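Cytochrome P450 (Novosphingobium aromaticivorans, PDB 3OFT) is a haem-binding member of the cytochrome P450 family, CYP101C1, with the helix-rich fold of these proteins. Local coordinates at residues P145-L150 with E158-L163; S138-I143 with I356-E361; R164-Q169 with D187-P192. One frame throughout, in Å; residues are numbered along the deposited sequence.

Contact 1: P145-L150 with E158-L163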
ATOM      1  N   PRO A 145       6.845   9.149   3.605  1.00 11.46           N
ATOM      2  CA  PRO A 145       5.484   9.318   3.066  1.00 11.10           C
ATOM      3  C   PRO A 145       4.733  10.491   3.693  1.00 11.32           C
ATOM      4  O   PRO A 145       3.996  11.173   2.993  1.00 11.16           O
ATOM      5  CB  PRO A 145       4.794   7.984   3.417  1.00  9.54           C
ATOM      6  CG  PRO A 145       5.954   6.985   3.511  1.00 11.04           C
ATOM      7  CD  PRO A 145       7.024   7.801   4.185  1.00 11.25           C
ATOM      8  N   LEU A 146       4.919  10.730   4.990  1.00 11.30           N
ATOM      9  CA  LEU A 146       4.280  11.903   5.599  1.00 12.83           C
ATOM     10  C   LEU A 146       4.872  13.194   5.064  1.00 12.52           C
ATOM     11  O   LEU A 146       4.107  14.099   4.758  1.00 12.76           O
ATOM     12  CB  LEU A 146       4.330  11.878   7.129  1.00 13.50           C
ATOM     13  CG  LEU A 146       3.570  13.069   7.764  1.00 17.49           C
ATOM     14  CD1 LEU A 146       2.037  13.011   7.490  1.00 18.48           C
ATOM     15  CD2 LEU A 146       3.832  13.156   9.282  1.00 19.97           C
ATOM     16  N   ASN A 147       6.206  13.297   4.954  1.00 11.90           N
ATOM     17  CA  ASN A 147       6.815  14.459   4.290  1.00 12.56           C
ATOM     18  C   ASN A 147       6.291  14.686   2.892  1.00 11.64           C
ATOM     19  O   ASN A 147       6.033  15.830   2.474  1.00 10.68           O
ATOM     20  CB  ASN A 147       8.359  14.396   4.250  1.00 13.45           C
ATOM     21  CG  ASN A 147       8.987  14.523   5.624  1.00 17.71           C
ATOM     22  OD1 ASN A 147       8.280  14.704   6.619  1.00 17.62           O
ATOM     23  ND2 ASN A 147      10.328  14.388   5.692  1.00 14.87           N
ATOM     24  N   ILE A 148       6.145  13.608   2.129  1.00 10.61           N
ATOM     25  CA  ILE A 148       5.575  13.752   0.794  1.00 11.59           C
ATOM     26  C   ILE A 148       4.127  14.262   0.863  1.00 11.70           C
ATOM     27  O   ILE A 148       3.736  15.155   0.108  1.00 12.05           O
ATOM     28  CB  ILE A 148       5.717  12.442  -0.012  1.00 10.97           C
ATOM     29  CG1 ILE A 148       7.197  12.191  -0.350  1.00 10.76           C
ATOM     30  CG2 ILE A 148       4.814  12.442  -1.222  1.00 11.97           C
ATOM     31  CD1 ILE A 148       7.431  10.822  -0.933  1.00 12.29           C
ATOM     32  N   PHE A 149       3.351  13.729   1.797  1.00 11.68           N
ATOM     33  CA  PHE A 149       1.944  14.151   1.916  1.00 12.17           C
ATOM     34  C   PHE A 149       1.836  15.653   2.068  1.00 11.88           C
ATOM     35  O   PHE A 149       0.995  16.305   1.430  1.00 12.31           O
ATOM     36  CB  PHE A 149       1.323  13.541   3.155  1.00 11.87           C
ATOM     37  CG  PHE A 149      -0.083  13.996   3.399  1.00 14.06           C
ATOM     38  CD1 PHE A 149      -1.133  13.489   2.628  1.00 15.32           C
ATOM     39  CD2 PHE A 149      -0.350  14.972   4.364  1.00 15.24           C
ATOM     40  CE1 PHE A 149      -2.450  13.923   2.871  1.00 17.86           C
ATOM     41  CE2 PHE A 149      -1.660  15.399   4.610  1.00 18.17           C
ATOM     42  CZ  PHE A 149      -2.707  14.860   3.858  1.00 17.36           C
ATOM     43  N   LEU A 150       2.656  16.192   2.967  1.00 12.22           N
ATOM     44  CA  LEU A 150       2.648  17.638   3.244  1.00 13.18           C
ATOM     45  C   LEU A 150       2.991  18.456   1.997  1.00 12.80           C
ATOM     46  O   LEU A 150       2.459  19.578   1.776  1.00 13.13           O
ATOM     47  CB  LEU A 150       3.676  17.940   4.342  1.00 13.08           C
ATOM     48  CG  LEU A 150       3.260  17.968   5.813  1.00 17.88           C
ATOM     49  CD1 LEU A 150       1.808  17.619   6.085  1.00 18.62           C
ATOM     50  CD2 LEU A 150       4.232  17.266   6.738  1.00 17.95           C
ATOM     51  N   GLU A 158       6.848  26.931   6.665  1.00 32.33           N
ATOM     52  CA  GLU A 158       7.042  27.178   8.096  1.00 33.53           C
ATOM     53  C   GLU A 158       6.227  26.272   9.061  1.00 33.29           C
ATOM     54  O   GLU A 158       6.616  26.111  10.227  1.00 33.23           O
ATOM     55  CB  GLU A 158       6.854  28.671   8.426  1.00 34.14           C
ATOM     56  CG  GLU A 158       5.488  29.288   8.059  1.00 36.44           C
ATOM     57  CD  GLU A 158       5.376  29.814   6.609  1.00 40.85           C
ATOM     58  OE1 GLU A 158       6.127  29.369   5.702  1.00 39.57           O
ATOM     59  OE2 GLU A 158       4.486  30.670   6.371  1.00 42.55           O
ATOM     60  N   ASP A 159       5.123  25.680   8.584  1.00 32.54           N
ATOM     61  CA  ASP A 159       4.283  24.800   9.419  1.00 32.16           C
ATOM     62  C   ASP A 159       4.721  23.331   9.432  1.00 31.40           C
ATOM     63  O   ASP A 159       4.227  22.549  10.236  1.00 30.96           O
ATOM     64  CB  ASP A 159       2.810  24.858   8.987  1.00 32.92           C
ATOM     65  CG  ASP A 159       2.165  26.207   9.259  1.00 34.27           C
ATOM     66  OD1 ASP A 159       2.126  26.653  10.435  1.00 37.72           O
ATOM     67  OD2 ASP A 159       1.656  26.797   8.294  1.00 36.27           O
ATOM     68  N   ARG A 160       5.644  22.969   8.543  1.00 30.54           N
ATOM     69  CA  ARG A 160       6.074  21.571   8.404  1.00 29.86           C
ATOM     70  C   ARG A 160       6.561  20.860   9.675  1.00 29.32           C
ATOM     71  O   ARG A 160       6.118  19.750   9.931  1.00 28.82           O
ATOM     72  CB  ARG A 160       7.057  21.403   7.232  1.00 29.70           C
ATOM     73  CG  ARG A 160       6.409  21.697   5.858  1.00 29.78           C
ATOM     74  CD  ARG A 160       7.407  21.578   4.695  1.00 29.52           C
ATOM     75  NE  ARG A 160       7.874  20.204   4.469  1.00 27.83           N
ATOM     76  CZ  ARG A 160       7.312  19.335   3.624  1.00 29.42           C
ATOM     77  NH1 ARG A 160       6.250  19.693   2.890  1.00 24.25           N
ATOM     78  NH2 ARG A 160       7.820  18.098   3.512  1.00 27.29           N
ATOM     79  N   PRO A 161       7.456  21.488  10.485  1.00 29.27           N
ATOM     80  CA  PRO A 161       7.885  20.800  11.723  1.00 28.70           C
ATOM     81  C   PRO A 161       6.726  20.484  12.675  1.00 28.30           C
ATOM     82  O   PRO A 161       6.645  19.368  13.204  1.00 27.60           O
ATOM     83  CB  PRO A 161       8.862  21.795  12.376  1.00 28.87           C
ATOM     84  CG  PRO A 161       9.329  22.680  11.251  1.00 28.96           C
ATOM     85  CD  PRO A 161       8.153  22.782  10.307  1.00 29.94           C
ATOM     86  N   ARG A 162       5.832  21.452  12.878  1.00 28.20           N
ATOM     87  CA  ARG A 162       4.634  21.225  13.690  1.00 28.17           C
ATOM     88  C   ARG A 162       3.786  20.121  13.049  1.00 27.61           C
ATOM     89  O   ARG A 162       3.437  19.145  13.705  1.00 27.15           O
ATOM     90  CB  ARG A 162       3.814  22.520  13.857  1.00 27.98           C
ATOM     91  CG  ARG A 162       2.626  22.382  14.819  1.00 28.71           C
ATOM     92  CD  ARG A 162       1.910  23.715  15.085  1.00 30.37           C
ATOM     93  NE  ARG A 162       1.430  24.332  13.845  1.00 30.70           N
ATOM     94  CZ  ARG A 162       0.331  23.963  13.186  1.00 31.08           C
ATOM     95  NH1 ARG A 162      -0.443  22.991  13.649  1.00 30.01           N
ATOM     96  NH2 ARG A 162      -0.006  24.581  12.062  1.00 29.04           N
ATOM     97  N   LEU A 163       3.495  20.264  11.756  1.00 27.36           N
ATOM     98  CA  LEU A 163       2.619  19.319  11.063  1.00 26.95           C
ATOM     99  C   LEU A 163       3.210  17.902  10.991  1.00 27.69           C
ATOM    100  O   LEU A 163       2.480  16.910  11.045  1.00 27.73           O
ATOM    101  CB  LEU A 163       2.220  19.858   9.688  1.00 26.33           C
ATOM    102  CG  LEU A 163       1.286  21.068   9.751  1.00 26.06           C
ATOM    103  CD1 LEU A 163       0.962  21.577   8.347  1.00 24.46           C
ATOM    104  CD2 LEU A 163       0.002  20.722  10.546  1.00 26.23           C
TER
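Two successive helices, 144-152 and 160-171, meet across the short connection between them, where Arg160 of the second reaches back to Asn147 and Leu150 on the first. Its chain leaves with CG beside the backbone N and bends at chi3 (67°), which carries the guanidinium over to the other helix. There NH2 of Arg160 donates to the backbone O of Asn147 at 3.1 Å, with an N-H...O angle of 151°. The donor stands 30° away from the carbonyl plane, so the bond comes in aslant. The other nitrogen, Arg160 NH1, lies obliquely against Leu150 CB at 3.4 Å. That carbonyl of Asn147 also accepts from Thr151 OG1, while Asn147 OD1 takes Arg164 NE, one turn further along the second helix. The two guanidinium groups lie close to each other, perhaps eased by these oxygens. Beside this polar patch the packing is apolar: Leu150 CD1 rests 4.3 Å from Leu163 CB, and Val155 of the connection touches both leucines. A helix-loop-helix unit results, its second helix held by an arginine on a main-chain carbonyl; by position these probably correspond to the later part of helix E and to helix F of the P450 fold.

Contact 2: S138-I143 with I356-E361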
ATOM      1  N   SER A 138      12.551   3.120  10.709  1.00 10.48           N
ATOM      2  CA  SER A 138      12.120   4.219  11.553  1.00 13.23           C
ATOM      3  C   SER A 138      12.737   5.560  11.128  1.00 12.86           C
ATOM      4  O   SER A 138      12.120   6.595  11.333  1.00 13.05           O
ATOM      5  CB  SER A 138      12.352   3.921  13.050  1.00 13.79           C
ATOM      6  OG  SER A 138      13.692   3.591  13.257  1.00 20.06           O
ATOM      7  N   ASP A 139      13.932   5.549  10.521  1.00 11.49           N
ATOM      8  CA  ASP A 139      14.629   6.807  10.142  1.00 12.32           C
ATOM      9  C   ASP A 139      14.264   7.316   8.748  1.00 11.55           C
ATOM     10  O   ASP A 139      14.447   8.506   8.449  1.00 11.51           O
ATOM     11  CB  ASP A 139      16.171   6.643  10.194  1.00 13.24           C
ATOM     12  CG  ASP A 139      16.683   6.225  11.567  1.00 17.54           C
ATOM     13  OD1 ASP A 139      16.003   6.540  12.557  1.00 19.12           O
ATOM     14  OD2 ASP A 139      17.751   5.582  11.660  1.00 20.19           O
ATOM     15  N   PHE A 140      13.795   6.427   7.872  1.00  9.86           N
ATOM     16  CA  PHE A 140      13.514   6.860   6.507  1.00  9.53           C
ATOM     17  C   PHE A 140      12.127   6.422   6.048  1.00  9.42           C
ATOM     18  O   PHE A 140      11.331   7.267   5.653  1.00 10.25           O
ATOM     19  CB  PHE A 140      14.597   6.364   5.517  1.00  8.72           C
ATOM     20  CG  PHE A 140      14.543   7.051   4.170  1.00  8.17           C
ATOM     21  CD1 PHE A 140      15.377   8.124   3.891  1.00  6.82           C
ATOM     22  CD2 PHE A 140      13.612   6.632   3.187  1.00  8.83           C
ATOM     23  CE1 PHE A 140      15.330   8.761   2.626  1.00  9.69           C
ATOM     24  CE2 PHE A 140      13.555   7.247   1.942  1.00  8.41           C
ATOM     25  CZ  PHE A 140      14.375   8.318   1.653  1.00  8.70           C
ATOM     26  N   ALA A 141      11.866   5.113   6.035  1.00  9.39           N
ATOM     27  CA  ALA A 141      10.662   4.598   5.362  1.00 11.03           C
ATOM     28  C   ALA A 141       9.394   5.160   5.958  1.00 11.63           C
ATOM     29  O   ALA A 141       8.466   5.472   5.229  1.00 11.67           O
ATOM     30  CB  ALA A 141      10.618   3.013   5.399  1.00  9.89           C
ATOM     31  N   GLU A 142       9.347   5.249   7.287  1.00 13.20           N
ATOM     32  CA  GLU A 142       8.159   5.747   7.975  1.00 14.94           C
ATOM     33  C   GLU A 142       8.115   7.272   8.063  1.00 14.85           C
ATOM     34  O   GLU A 142       7.177   7.794   8.639  1.00 16.31           O
ATOM     35  CB  GLU A 142       7.995   5.120   9.383  1.00 16.09           C
ATOM     36  CG  GLU A 142       7.335   3.726   9.294  1.00 22.03           C
ATOM     37  CD  GLU A 142       7.442   2.812  10.540  1.00 30.12           C
ATOM     38  OE1 GLU A 142       6.888   1.688  10.432  1.00 35.02           O
ATOM     39  OE2 GLU A 142       8.067   3.165  11.571  1.00 30.97           O
ATOM     40  N   ILE A 143       9.126   7.960   7.536  1.00 13.75           N
ATOM     41  CA  ILE A 143       9.194   9.410   7.614  1.00 12.77           C
ATOM     42  C   ILE A 143       8.828   9.989   6.247  1.00 13.12           C
ATOM     43  O   ILE A 143       8.068  10.956   6.140  1.00 12.45           O
ATOM     44  CB  ILE A 143      10.620   9.870   8.033  1.00 13.04           C
ATOM     45  CG1 ILE A 143      10.999   9.316   9.411  1.00 15.19           C
ATOM     46  CG2 ILE A 143      10.795  11.411   7.975  1.00 13.66           C
ATOM     47  CD1 ILE A 143      10.109   9.828  10.547  1.00 20.02           C
ATOM     48  N   ILE A 356      10.759   5.597  -7.904  1.00  8.27           N
ATOM     49  CA  ILE A 356      11.826   6.107  -8.831  1.00  9.69           C
ATOM     50  C   ILE A 356      12.652   7.234  -8.196  1.00  9.63           C
ATOM     51  O   ILE A 356      13.879   7.239  -8.236  1.00  9.81           O
ATOM     52  CB  ILE A 356      11.204   6.582 -10.172  1.00 11.02           C
ATOM     53  CG1 ILE A 356      10.740   5.353 -10.976  1.00 10.88           C
ATOM     54  CG2 ILE A 356      12.192   7.499 -10.951  1.00 11.94           C
ATOM     55  CD1 ILE A 356       9.790   5.681 -12.192  1.00 12.59           C
ATOM     56  N   VAL A 357      11.989   8.188  -7.574  1.00  9.39           N
ATOM     57  CA  VAL A 357      12.714   9.298  -6.974  1.00 11.85           C
ATOM     58  C   VAL A 357      13.599   8.839  -5.787  1.00 11.63           C
ATOM     59  O   VAL A 357      14.732   9.342  -5.571  1.00  9.68           O
ATOM     60  CB  VAL A 357      11.645  10.380  -6.670  1.00 13.77           C
ATOM     61  CG1 VAL A 357      11.537  10.817  -5.208  1.00 16.15           C
ATOM     62  CG2 VAL A 357      11.660  11.444  -7.762  1.00 13.39           C
ATOM     63  N   PHE A 358      13.071   7.872  -5.036  1.00 10.37           N
ATOM     64  CA  PHE A 358      13.835   7.233  -3.973  1.00 10.43           C
ATOM     65  C   PHE A 358      15.105   6.571  -4.500  1.00 11.00           C
ATOM     66  O   PHE A 358      16.207   6.797  -3.972  1.00 11.16           O
ATOM     67  CB  PHE A 358      12.981   6.211  -3.193  1.00  8.51           C
ATOM     68  CG  PHE A 358      13.811   5.364  -2.293  1.00 10.04           C
ATOM     69  CD1 PHE A 358      14.418   5.930  -1.175  1.00 11.04           C
ATOM     70  CD2 PHE A 358      14.077   4.040  -2.604  1.00 11.03           C
ATOM     71  CE1 PHE A 358      15.253   5.204  -0.391  1.00 10.52           C
ATOM     72  CE2 PHE A 358      14.921   3.290  -1.814  1.00 13.55           C
ATOM     73  CZ  PHE A 358      15.510   3.870  -0.700  1.00 12.90           C
ATOM     74  N   LEU A 359      14.964   5.784  -5.564  1.00  9.98           N
ATOM     75  CA  LEU A 359      16.106   5.124  -6.170  1.00  9.72           C
ATOM     76  C   LEU A 359      17.092   6.168  -6.678  1.00  8.48           C
ATOM     77  O   LEU A 359      18.287   6.030  -6.486  1.00  8.52           O
ATOM     78  CB  LEU A 359      15.663   4.207  -7.319  1.00  9.53           C
ATOM     79  CG  LEU A 359      14.869   2.959  -6.886  1.00 10.97           C
ATOM     80  CD1 LEU A 359      14.165   2.256  -8.048  1.00  9.84           C
ATOM     81  CD2 LEU A 359      15.814   1.995  -6.175  1.00 11.12           C
ATOM     82  N   ARG A 360      16.605   7.222  -7.319  1.00  8.72           N
ATOM     83  CA  ARG A 360      17.525   8.206  -7.890  1.00 10.46           C
ATOM     84  C   ARG A 360      18.331   8.854  -6.774  1.00 11.05           C
ATOM     85  O   ARG A 360      19.552   9.018  -6.880  1.00 12.35           O
ATOM     86  CB  ARG A 360      16.782   9.313  -8.643  1.00 10.16           C
ATOM     87  CG  ARG A 360      16.224   8.878  -9.954  1.00 12.02           C
ATOM     88  CD  ARG A 360      15.611  10.071 -10.741  1.00 17.70           C
ATOM     89  NE  ARG A 360      14.896   9.482 -11.868  1.00 20.94           N
ATOM     90  CZ  ARG A 360      15.472   8.813 -12.884  1.00 25.81           C
ATOM     91  NH1 ARG A 360      16.799   8.686 -12.977  1.00 27.76           N
ATOM     92  NH2 ARG A 360      14.720   8.275 -13.840  1.00 25.22           N
ATOM     93  N   GLU A 361      17.659   9.243  -5.717  1.00 10.70           N
ATOM     94  CA  GLU A 361      18.356   9.967  -4.661  1.00 11.97           C
ATOM     95  C   GLU A 361      19.204   9.107  -3.770  1.00 12.19           C
ATOM     96  O   GLU A 361      20.315   9.541  -3.399  1.00 12.97           O
ATOM     97  CB  GLU A 361      17.387  10.809  -3.838  1.00 12.77           C
ATOM     98  CG  GLU A 361      16.916  12.052  -4.579  1.00 16.02           C
ATOM     99  CD  GLU A 361      18.064  12.983  -5.028  1.00 23.34           C
ATOM    100  OE1 GLU A 361      17.987  13.508  -6.159  1.00 24.88           O
ATOM    101  OE2 GLU A 361      19.020  13.193  -4.252  1.00 25.58           O
TER
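Asp139 OD2, one residue ahead of the Phe140 that meets Phe358, is held twice, by a salt bridge to Arg131 NH2 and a hydrogen bond from Asp135 N. This polar hold lies away from the interface itself, which is wholly aromatic. Phe140 has its CG anti to the backbone N (chi1 -166°), and Phe358 projects in the same fashion from the facing helix, so that each ring points toward the other segment. The CE2 and CZ atoms of Phe140 lie against CD1 and CE1 of Phe358, the two rings meeting obliquely: Phe140 CE2 is 3.5 Å from Phe358 CD1 and equally close to Phe358 CE1, and Phe140 CZ follows at 3.7 Å from Phe358 CD1. The planes at 57° and the ring centroids 5.4 Å apart make an oblique pair. Trp362 joins both, edge-to-face with Phe140 and at a shallow angle to Phe358, making a buried aromatic cluster. The contact thus fastens the end of helix 136-141, where a wider pi-type turn occurs, to helix 348-365, with helix 107-128 packing on Phe140 through Leu124 and the long helix 221-252 on Phe358 through Ile243 and Val246.

Contact 3: R164-Q169 with D187-P192; sequences RQLGVQ and DDYLWP
Tyr189 drives its ring against Leu166 and Gly167, and the contrast between the inner and outer sides of this contact illustrates how one aromatic residue can join two helices. The inner side is close. With chi1 near 180° (-177°), the Tyr189 ring extends toward helix 160-171. Leu166 CB meets the ring at its edge, near the ring plane, 3.6 Å from Tyr189 CE2. The same carbon, Tyr189 CE2, lies 3.6 Å from Gly167 N, here in an oblique approach. Gly167 has no side chain, and the phenol passes directly along its main chain, with Tyr189 OH 3.9 Å from Gly167 CA. The hydroxyl is then satisfied by a hydrogen bond to the backbone O of Leu163, one turn before Gly167 on helix 160-171. Leu146 and Leu150 of helix 144-152 pack against Tyr189 as well, and Phe193 meets its ring edge-to-face.

The outer side is looser. Leu166 is exposed, and beyond CB its side chain has no atom within 4.2 Å of the tyrosine; it touches a crystal neighbour. The segments bury 126 Å² between them, and no hydrogen bond crosses. Helices 160-171 and 179-199 correspond by position to F and G, the consecutive pair that in P450s typically lies over the distal side of the haem pocket.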
ATOM      1  N   ARG A 164       4.538  17.825  10.897  1.00 28.31           N
ATOM      2  CA  ARG A 164       5.272  16.567  10.895  1.00 29.25           C
ATOM      3  C   ARG A 164       5.091  15.858  12.253  1.00 29.86           C
ATOM      4  O   ARG A 164       4.790  14.665  12.307  1.00 29.10           O
ATOM      5  CB  ARG A 164       6.766  16.857  10.625  1.00 29.58           C
ATOM      6  CG  ARG A 164       7.424  15.951   9.626  1.00 31.79           C
ATOM      7  CD  ARG A 164       8.925  16.301   9.450  1.00 33.25           C
ATOM      8  NE  ARG A 164       9.157  17.059   8.223  1.00 37.03           N
ATOM      9  CZ  ARG A 164       9.719  18.268   8.119  1.00 39.22           C
ATOM     10  NH1 ARG A 164      10.135  18.936   9.203  1.00 39.24           N
ATOM     11  NH2 ARG A 164       9.868  18.816   6.904  1.00 37.55           N
ATOM     12  N   GLN A 165       5.248  16.607  13.348  1.00 30.55           N
ATOM     13  CA  GLN A 165       5.069  16.027  14.687  1.00 32.07           C
ATOM     14  C   GLN A 165       3.629  15.590  14.979  1.00 31.81           C
ATOM     15  O   GLN A 165       3.403  14.477  15.476  1.00 31.16           O
ATOM     16  CB  GLN A 165       5.612  16.950  15.773  1.00 32.25           C
ATOM     17  CG  GLN A 165       7.036  16.553  16.201  1.00 36.43           C
ATOM     18  CD  GLN A 165       7.764  17.653  16.975  1.00 42.05           C
ATOM     19  OE1 GLN A 165       7.134  18.464  17.672  1.00 44.24           O
ATOM     20  NE2 GLN A 165       9.095  17.695  16.843  1.00 40.43           N
ATOM     21  N   LEU A 166       2.663  16.444  14.641  1.00 31.67           N
ATOM     22  CA  LEU A 166       1.234  16.078  14.722  1.00 32.18           C
ATOM     23  C   LEU A 166       0.938  14.775  13.951  1.00 31.89           C
ATOM     24  O   LEU A 166       0.160  13.922  14.401  1.00 31.76           O
ATOM     25  CB  LEU A 166       0.367  17.223  14.161  1.00 32.20           C
ATOM     26  CG  LEU A 166      -0.394  18.277  14.996  1.00 34.33           C
ATOM     27  CD1 LEU A 166       0.054  18.384  16.451  1.00 35.71           C
ATOM     28  CD2 LEU A 166      -0.361  19.654  14.317  1.00 32.00           C
ATOM     29  N   GLY A 167       1.560  14.641  12.782  1.00 31.64           N
ATOM     30  CA  GLY A 167       1.398  13.451  11.946  1.00 32.72           C
ATOM     31  C   GLY A 167       1.913  12.131  12.516  1.00 32.93           C
ATOM     32  O   GLY A 167       1.370  11.095  12.189  1.00 32.70           O
ATOM     33  N   VAL A 168       2.943  12.155  13.362  1.00 34.80           N
ATOM     34  CA  VAL A 168       3.575  10.908  13.896  1.00 36.78           C
ATOM     35  C   VAL A 168       2.607   9.886  14.558  1.00 38.33           C
ATOM     36  O   VAL A 168       2.778   8.667  14.406  1.00 38.58           O
ATOM     37  CB  VAL A 168       4.866  11.181  14.787  1.00 36.61           C
ATOM     38  CG1 VAL A 168       5.804   9.991  14.775  1.00 37.39           C
ATOM     39  CG2 VAL A 168       5.649  12.365  14.280  1.00 36.88           C
ATOM     40  N   GLN A 169       1.574  10.372  15.250  1.00 40.69           N
ATOM     41  CA  GLN A 169       0.498   9.504  15.785  1.00 43.14           C
ATOM     42  C   GLN A 169      -0.189   8.577  14.751  1.00 44.29           C
ATOM     43  O   GLN A 169      -0.778   7.535  15.102  1.00 44.52           O
ATOM     44  CB  GLN A 169      -0.583  10.377  16.419  1.00 43.32           C
ATOM     45  CG  GLN A 169      -0.482  10.513  17.910  1.00 45.18           C
ATOM     46  CD  GLN A 169      -1.791  10.987  18.534  1.00 48.52           C
ATOM     47  OE1 GLN A 169      -2.697  11.476  17.835  1.00 46.30           O
ATOM     48  NE2 GLN A 169      -1.895  10.849  19.863  1.00 49.48           N
ATOM     49  N   ASP A 187      -9.087  12.968  11.216  1.00 12.52           N
ATOM     50  CA  ASP A 187      -9.982  14.062  10.829  1.00 13.75           C
ATOM     51  C   ASP A 187      -9.520  15.398  11.391  1.00 13.08           C
ATOM     52  O   ASP A 187      -9.567  16.403  10.685  1.00 15.05           O
ATOM     53  CB  ASP A 187     -11.413  13.778  11.297  1.00 13.32           C
ATOM     54  CG  ASP A 187     -12.124  12.748  10.418  1.00 17.93           C
ATOM     55  OD1 ASP A 187     -13.296  12.384  10.730  1.00 19.53           O
ATOM     56  OD2 ASP A 187     -11.505  12.293   9.419  1.00 18.95           O
ATOM     57  N   ASP A 188      -9.129  15.412  12.658  1.00 14.13           N
ATOM     58  CA  ASP A 188      -8.730  16.664  13.310  1.00 14.62           C
ATOM     59  C   ASP A 188      -7.437  17.207  12.717  1.00 14.47           C
ATOM     60  O   ASP A 188      -7.311  18.395  12.526  1.00 13.50           O
ATOM     61  CB  ASP A 188      -8.615  16.532  14.834  1.00 15.75           C
ATOM     62  CG  ASP A 188      -9.993  16.383  15.505  1.00 19.88           C
ATOM     63  OD1 ASP A 188     -10.989  16.833  14.884  1.00 26.08           O
ATOM     64  OD2 ASP A 188     -10.069  15.815  16.617  1.00 23.17           O
ATOM     65  N   TYR A 189      -6.492  16.329  12.431  1.00 13.95           N
ATOM     66  CA  TYR A 189      -5.279  16.702  11.695  1.00 13.77           C
ATOM     67  C   TYR A 189      -5.534  17.285  10.293  1.00 13.26           C
ATOM     68  O   TYR A 189      -4.912  18.284   9.891  1.00 11.27           O
ATOM     69  CB  TYR A 189      -4.455  15.447  11.528  1.00 14.10           C
ATOM     70  CG  TYR A 189      -3.131  15.630  10.863  1.00 15.30           C
ATOM     71  CD1 TYR A 189      -2.867  15.036   9.624  1.00 15.96           C
ATOM     72  CD2 TYR A 189      -2.123  16.362  11.478  1.00 20.30           C
ATOM     73  CE1 TYR A 189      -1.623  15.153   9.029  1.00 19.45           C
ATOM     74  CE2 TYR A 189      -0.863  16.487  10.884  1.00 21.41           C
ATOM     75  CZ  TYR A 189      -0.628  15.873   9.655  1.00 21.21           C
ATOM     76  OH  TYR A 189       0.602  15.987   9.064  1.00 22.20           O
ATOM     77  N   LEU A 190      -6.428  16.635   9.549  1.00 11.95           N
ATOM     78  CA  LEU A 190      -6.759  17.021   8.189  1.00 12.20           C
ATOM     79  C   LEU A 190      -7.677  18.240   8.128  1.00 12.58           C
ATOM     80  O   LEU A 190      -7.641  18.988   7.146  1.00 11.85           O
ATOM     81  CB  LEU A 190      -7.432  15.842   7.436  1.00 11.84           C
ATOM     82  CG  LEU A 190      -6.471  14.648   7.183  1.00 12.25           C
ATOM     83  CD1 LEU A 190      -7.242  13.474   6.597  1.00 15.29           C
ATOM     84  CD2 LEU A 190      -5.237  15.023   6.285  1.00 12.67           C
ATOM     85  N   TRP A 191      -8.548  18.401   9.125  1.00 12.68           N
ATOM     86  CA  TRP A 191      -9.563  19.456   9.000  1.00 14.18           C
ATOM     87  C   TRP A 191      -9.030  20.862   8.646  1.00 14.44           C
ATOM     88  O   TRP A 191      -9.597  21.527   7.786  1.00 14.13           O
ATOM     89  CB  TRP A 191     -10.573  19.519  10.179  1.00 14.19           C
ATOM     90  CG  TRP A 191     -11.581  20.625   9.869  1.00 15.88           C
ATOM     91  CD1 TRP A 191     -11.691  21.849  10.497  1.00 18.42           C
ATOM     92  CD2 TRP A 191     -12.514  20.648   8.782  1.00 15.14           C
ATOM     93  NE1 TRP A 191     -12.662  22.608   9.872  1.00 17.68           N
ATOM     94  CE2 TRP A 191     -13.183  21.889   8.827  1.00 16.63           C
ATOM     95  CE3 TRP A 191     -12.868  19.722   7.782  1.00 17.23           C
ATOM     96  CZ2 TRP A 191     -14.170  22.226   7.921  1.00 16.75           C
ATOM     97  CZ3 TRP A 191     -13.848  20.053   6.893  1.00 17.75           C
ATOM     98  CH2 TRP A 191     -14.491  21.306   6.956  1.00 17.11           C
ATOM     99  N   PRO A 192      -7.936  21.322   9.293  1.00 15.82           N
ATOM    100  CA  PRO A 192      -7.539  22.692   8.903  1.00 17.05           C
ATOM    101  C   PRO A 192      -7.180  22.822   7.409  1.00 16.75           C
ATOM    102  O   PRO A 192      -7.470  23.856   6.781  1.00 16.73           O
ATOM    103  CB  PRO A 192      -6.343  22.998   9.807  1.00 17.25           C
ATOM    104  CG  PRO A 192      -6.466  22.060  10.971  1.00 17.83           C
ATOM    105  CD  PRO A 192      -7.161  20.811  10.448  1.00 16.55           C
TER

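Contacts 1 and 3 share helix 160-171 and interlock about 9 Å apart, centre to centre: the hydroxyl of Tyr189 and the amide of Asn147 tie one to the other, making helices 144-152, 160-171 and 179-199 a single packed group. Contact 2 lies nearer the centre of the chain (about 15 Å, against about 20 Å for contacts 1 and 3, centre to centre), and its segment 138-143 comes just before 145-150 in the sequence, helix 136-141 leading into helix 144-152. Chemistry varies with place. Contact 1 combines an arginine-carbonyl bond with leucine packing, contact 3 sets a tyrosine against a glycine beside the one exposed touching residue, a leucine, and contact 2 is ring against ring alone, joining segments more than 200 residues apart.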